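Local structure of sialidase B (4XJW) at residues Ser45-Phe50 and Ile66-Ser71; Gly72-Glu77 and Pro92-Gly97. The protein cleaves terminal sialic acid residues joined by alpha-2,3, alpha-2,6 or alpha-2,8 linkages from oligosaccharides, glycoproteins and glycolipids. The protein carries 1 engineered substitution. All coordinates share one frame; numbering follows the deposited sequence.

Contact 1. Residues Ser45-Phe50 and Ile66-Ser71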
loop_
_atom_site.group_PDB
_atom_site.type_symbol
_atom_site.label_atom_id
_atom_site.label_comp_id
_atom_site.label_asym_id
_atom_site.label_seq_id
_atom_site.Cartn_x
_atom_site.Cartn_y
_atom_site.Cartn_z
ATOM N N SER A 45 4.841 9.587 24.543
ATOM C CA SER A 45 4.056 8.446 24.061
ATOM C C SER A 45 2.587 8.802 23.782
ATOM O O SER A 45 2.006 8.336 22.796
ATOM C CB SER A 45 4.161 7.250 25.017
ATOM O OG SER A 45 3.706 7.588 26.308
ATOM N N LEU A 46 2.013 9.642 24.641
ATOM C CA LEU A 46 0.656 10.164 24.475
ATOM C C LEU A 46 0.656 11.611 24.942
ATOM O O LEU A 46 1.050 11.895 26.075
ATOM C CB LEU A 46 -0.360 9.361 25.294
ATOM C CG LEU A 46 -1.767 9.972 25.361
ATOM C CD1 LEU A 46 -2.437 9.985 23.995
ATOM C CD2 LEU A 46 -2.655 9.260 26.361
ATOM N N GLN A 47 0.233 12.528 24.074
ATOM C CA GLN A 47 0.233 13.942 24.423
ATOM C C GLN A 47 -0.915 14.705 23.782
ATOM O O GLN A 47 -1.273 14.448 22.629
ATOM C CB GLN A 47 1.562 14.597 24.043
ATOM C CG GLN A 47 1.973 14.458 22.573
ATOM C CD GLN A 47 3.353 15.035 22.306
ATOM O OE1 GLN A 47 4.241 14.984 23.167
ATOM N NE2 GLN A 47 3.541 15.598 21.123
ATOM N N ALA A 48 -1.499 15.628 24.551
ATOM C CA ALA A 48 -2.550 16.502 24.044
ATOM C C ALA A 48 -1.939 17.739 23.402
ATOM O O ALA A 48 -1.037 18.365 23.972
ATOM C CB ALA A 48 -3.514 16.905 25.172
ATOM N N LEU A 49 -2.420 18.090 22.213
ATOM C CA LEU A 49 -1.975 19.301 21.554
ATOM C C LEU A 49 -2.852 20.482 21.976
ATOM O O LEU A 49 -2.365 21.601 22.159
ATOM C CB LEU A 49 -2.011 19.115 20.035
ATOM C CG LEU A 49 -1.076 18.014 19.528
ATOM C CD1 LEU A 49 -1.232 17.787 18.033
ATOM C CD2 LEU A 49 0.374 18.324 19.877
ATOM N N PHE A 50 -4.143 20.216 22.145
ATOM C CA PHE A 50 -5.130 21.243 22.454
ATOM C C PHE A 50 -6.169 20.637 23.367
ATOM O O PHE A 50 -6.603 19.503 23.150
ATOM C CB PHE A 50 -5.783 21.746 21.155
ATOM C CG PHE A 50 -6.964 22.657 21.368
ATOM C CD1 PHE A 50 -6.781 24.018 21.575
ATOM C CD2 PHE A 50 -8.258 22.152 21.342
ATOM C CE1 PHE A 50 -7.872 24.860 21.762
ATOM C CE2 PHE A 50 -9.352 22.987 21.524
ATOM C CZ PHE A 50 -9.157 24.342 21.735
ATOM N N ILE A 66 -7.562 17.315 21.478
ATOM C CA ILE A 66 -6.934 16.776 20.279
ATOM C C ILE A 66 -5.604 16.183 20.737
ATOM O O ILE A 66 -4.755 16.896 21.276
ATOM C CB ILE A 66 -6.697 17.865 19.218
ATOM C CG1 ILE A 66 -8.025 18.442 18.729
ATOM C CG2 ILE A 66 -5.897 17.296 18.050
ATOM C CD1 ILE A 66 -7.877 19.765 17.945
ATOM N N PHE A 67 -5.423 14.879 20.550
ATOM C CA PHE A 67 -4.204 14.222 21.032
ATOM C C PHE A 67 -3.460 13.487 19.923
ATOM O O PHE A 67 -4.007 13.254 18.832
ATOM C CB PHE A 67 -4.507 13.252 22.185
ATOM C CG PHE A 67 -5.314 12.044 21.769
ATOM C CD1 PHE A 67 -4.681 10.881 21.339
ATOM C CD2 PHE A 67 -6.706 12.077 21.799
ATOM C CE1 PHE A 67 -5.418 9.777 20.938
ATOM C CE2 PHE A 67 -7.454 10.972 21.414
ATOM C CZ PHE A 67 -6.804 9.816 20.973
ATOM N N MET A 68 -2.211 13.131 20.212
ATOM C CA MET A 68 -1.422 12.280 19.333
ATOM C C MET A 68 -0.648 11.258 20.149
ATOM O O MET A 68 -0.528 11.370 21.380
ATOM C CB MET A 68 -0.439 13.091 18.491
ATOM C CG MET A 68 0.603 13.831 19.319
ATOM S SD MET A 68 1.842 14.677 18.311
ATOM C CE MET A 68 2.885 13.317 17.799
ATOM N N ARG A 69 -0.118 10.264 19.454
ATOM C CA ARG A 69 0.722 9.244 20.070
ATOM C C ARG A 69 2.042 9.190 19.331
ATOM O O ARG A 69 2.134 9.633 18.178
ATOM C CB ARG A 69 0.051 7.868 20.019
ATOM C CG ARG A 69 -1.215 7.748 20.847
ATOM C CD ARG A 69 -1.708 6.304 20.882
ATOM N NE ARG A 69 -2.966 6.170 21.615
ATOM C CZ ARG A 69 -3.055 5.954 22.927
ATOM N NH1 ARG A 69 -1.961 5.848 23.670
ATOM N NH2 ARG A 69 -4.247 5.858 23.503
ATOM N N ASP A 70 3.067 8.651 19.983
ATOM C CA ASP A 70 4.376 8.588 19.343
ATOM C C ASP A 70 4.447 7.541 18.220
ATOM O O ASP A 70 5.491 7.360 17.600
ATOM C CB ASP A 70 5.508 8.419 20.366
ATOM C CG ASP A 70 5.478 7.077 21.072
ATOM O OD1 ASP A 70 4.581 6.263 20.785
ATOM O OD2 ASP A 70 6.359 6.853 21.930
ATOM N N SER A 71 3.323 6.872 17.968
ATOM C CA SER A 71 3.166 5.955 16.843
ATOM C C SER A 71 2.755 6.724 15.600
ATOM O O SER A 71 2.779 6.181 14.499
ATOM C CB SER A 71 2.053 4.963 17.148
ATOM O OG SER A 71 0.823 5.659 17.294
HETATM O O HOH W 1 0.855 5.801 23.165
#
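In the beta hairpin of strands 46-53 and 63-69, a classic beta bulge breaks the register where L49 and F50 both face I66. The hairpin belongs to the six-stranded antiparallel sheet of the N-terminal, concanavalin-like domain. I66 O accepts the N-H of L49 (N to O 2.8 Å) and a weak, longer bond from F50 N. I66 N returns a bond to F50 O. Further along, Q47 and M68 form a hydrogen-bonded pair, with Q47 N to M68 O at 3.0 Å and M68 N to Q47 O at 2.9 Å.

The Q47 and M68 side chains lie side by side and point the same way. Both have CG between the backbone N and the carbonyl carbon (chi1 56° and 63°), which brings the two CG atoms within 3.6 Å of each other. Beyond them, Q47 NE2 gives a weak bond to M68 SD at 3.4 Å. The stronger polar partners of Q47 are the backbone amides of N44 and K164, which both bond OE1.

L46 and F67 share the other face of the sheet. L46 CD1 meets F67 CD1 obliquely at 3.6 Å. The same methyl sits over the centre of the R69 guanidinium, 4.1 Å above its plane. A water in that plane joins R69 NH1 to S45 O. S45 O also accepts D70 N, which comes from above the carbonyl plane, so two donors hold this oxygen.

L49, I66 and M68 pack on strand 32-39 of the facing sheet. On strand 74-80, I66 touches V76 and M68 touches I74.

Contact 2. Residues Gly72-Glu77 and Pro92-Gly97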
loop_
_atom_site.group_PDB
_atom_site.type_symbol
_atom_site.label_atom_id
_atom_site.label_comp_id
_atom_site.label_asym_id
_atom_site.label_seq_id
_atom_site.Cartn_x
_atom_site.Cartn_y
_atom_site.Cartn_z
ATOM N N GLY A 72 2.355 7.978 15.788
ATOM C CA GLY A 72 1.858 8.784 14.687
ATOM C C GLY A 72 0.340 8.850 14.636
ATOM O O GLY A 72 -0.215 9.489 13.738
ATOM N N GLU A 73 -0.330 8.190 15.584
ATOM C CA GLU A 73 -1.784 8.247 15.689
ATOM C C GLU A 73 -2.256 9.652 16.069
ATOM O O GLU A 73 -1.598 10.338 16.850
ATOM C CB GLU A 73 -2.251 7.230 16.734
ATOM C CG GLU A 73 -3.743 7.253 17.072
ATOM C CD GLU A 73 -4.102 6.152 18.041
ATOM O OE1 GLU A 73 -3.609 5.025 17.842
ATOM O OE2 GLU A 73 -4.845 6.427 19.010
ATOM N N ILE A 74 -3.386 10.078 15.513
ATOM C CA ILE A 74 -4.040 11.316 15.920
ATOM C C ILE A 74 -5.455 10.975 16.378
ATOM O O ILE A 74 -6.074 10.042 15.859
ATOM C CB ILE A 74 -4.091 12.342 14.752
ATOM C CG1 ILE A 74 -4.357 13.765 15.258
ATOM C CG2 ILE A 74 -5.151 11.954 13.737
ATOM C CD1 ILE A 74 -3.163 14.406 15.947
ATOM N N GLY A 75 -5.976 11.722 17.350
ATOM C CA GLY A 75 -7.329 11.484 17.801
ATOM C C GLY A 75 -7.928 12.651 18.549
ATOM O O GLY A 75 -7.265 13.680 18.770
ATOM N N VAL A 76 -9.205 12.498 18.893
ATOM C CA VAL A 76 -9.894 13.448 19.757
ATOM C C VAL A 76 -10.678 12.703 20.829
ATOM O O VAL A 76 -11.092 11.554 20.642
ATOM C CB VAL A 76 -10.884 14.368 19.012
ATOM C CG1 VAL A 76 -10.156 15.266 18.013
ATOM C CG2 VAL A 76 -11.980 13.554 18.340
ATOM N N GLU A 77 -10.879 13.387 21.951
ATOM C CA GLU A 77 -11.799 12.954 22.984
ATOM C C GLU A 77 -12.848 14.049 23.142
ATOM O O GLU A 77 -12.524 15.238 23.075
ATOM C CB GLU A 77 -11.065 12.789 24.300
ATOM C CG GLU A 77 -10.055 11.688 24.343
ATOM C CD GLU A 77 -9.823 11.253 25.763
ATOM O OE1 GLU A 77 -10.667 10.499 26.297
ATOM O OE2 GLU A 77 -8.823 11.700 26.355
ATOM N N PRO A 92 -4.648 5.489 13.523
ATOM C CA PRO A 92 -3.191 5.315 13.490
ATOM C C PRO A 92 -2.554 5.968 12.258
ATOM O O PRO A 92 -3.268 6.315 11.301
ATOM C CB PRO A 92 -3.035 3.794 13.399
ATOM C CG PRO A 92 -4.248 3.278 14.148
ATOM C CD PRO A 92 -5.351 4.206 13.715
ATOM N N ALA A 93 -1.228 6.125 12.309
ATOM C CA ALA A 93 -0.407 6.506 11.153
ATOM C C ALA A 93 -0.964 7.712 10.415
ATOM O O ALA A 93 -1.175 7.656 9.207
ATOM C CB ALA A 93 -0.244 5.318 10.195
ATOM N N SER A 94 -1.204 8.797 11.140
ATOM C CA SER A 94 -1.770 10.007 10.534
ATOM C C SER A 94 -0.785 11.172 10.369
ATOM O O SER A 94 -1.125 12.170 9.728
ATOM C CB SER A 94 -2.998 10.458 11.329
ATOM O OG SER A 94 -4.034 9.501 11.239
ATOM N N LEU A 95 0.415 11.057 10.943
ATOM C CA LEU A 95 1.323 12.205 11.077
ATOM C C LEU A 95 2.684 11.991 10.433
ATOM O O LEU A 95 3.122 10.862 10.230
ATOM C CB LEU A 95 1.581 12.493 12.566
ATOM C CG LEU A 95 0.386 12.909 13.410
ATOM C CD1 LEU A 95 0.786 13.028 14.878
ATOM C CD2 LEU A 95 -0.173 14.221 12.929
ATOM N N TRP A 96 3.355 13.097 10.126
ATOM C CA TRP A 96 4.775 13.080 9.805
ATOM C C TRP A 96 5.573 13.647 10.967
ATOM O O TRP A 96 5.057 14.461 11.748
ATOM C CB TRP A 96 5.029 13.916 8.554
ATOM C CG TRP A 96 4.944 13.106 7.290
ATOM C CD1 TRP A 96 3.802 12.743 6.621
ATOM C CD2 TRP A 96 6.040 12.542 6.553
ATOM N NE1 TRP A 96 4.132 11.994 5.503
ATOM C CE2 TRP A 96 5.497 11.854 5.445
ATOM C CE3 TRP A 96 7.429 12.537 6.731
ATOM C CZ2 TRP A 96 6.296 11.173 4.518
ATOM C CZ3 TRP A 96 8.220 11.873 5.806
ATOM C CH2 TRP A 96 7.650 11.198 4.713
ATOM N N GLY A 97 6.827 13.227 11.087
ATOM C CA GLY A 97 7.692 13.696 12.160
ATOM C C GLY A 97 8.818 14.574 11.643
ATOM O O GLY A 97 8.900 15.769 11.977
#
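E73 and P92 lie side by side with their side chains pointing the same way. E73 CB approaches P92 CA at 3.9 Å. E73 CG is anti to the backbone N (chi1 174°) and the chain stays extended beyond it, so the aliphatic part runs alongside the proline. At the far end, E73 OE1 comes within 4.1 Å of P92 CG. The other carboxylate oxygen, E73 OE2, forms a salt bridge with R69.

I74 turns its CG2 branch to S94, and its CD1 branch to L95. I74 CG2 touches S94 CB at 3.6 Å and lies 3.7 Å from S94 OG. The S94 hydroxyl is hydrogen-bonded to the backbone oxygen of R91. I74 CD1 meets L95 CD2 more loosely, at 4.3 Å.

The carbonyl of G72 is the polar centre of the contact. S94 N donates to G72 O at 2.9 Å, from 46° out of the carbonyl plane. L95 adds apolar cover: L95 CG comes within 3.5 Å of G72 O. G72 has a positive phi of 100°, a backbone shape at which a CB would press on the preceding carbonyl oxygen. This shape calls for glycine at this point, just ahead of strand 74-80.

Residues 92-97 form the loop from strand 85-91 to strand 98-99. I74 pairs through its backbone with R91, the last residue of strand 85-91, just before the loop. I74 and L95 reach across to strands 102-113 and 118-123 of the facing sheet, while L95 also touches M68 of strand 63-69.

How the contacts relate
Contact 1 and contact 2 lie in the N-terminal sialidase domain, with centres about 7 Å apart. The residues of contact 1 all precede those of contact 2 in the chain. Strands 63-69 and 74-80 are neighbours in one antiparallel sheet, and a probable hydrogen bond from F67 N to G75 O, 2.8 Å, joins them. M68 CB also packs against E73 O at 3.4 Å. Contact 1 lies away from the probable catalytic and substrate-binding residues. Contact 2 is closer: the side chain of A93 is about 10 Å from that of R581 and about 12 Å from that of R207, two arginines that probably bind the substrate, as in related sialidases.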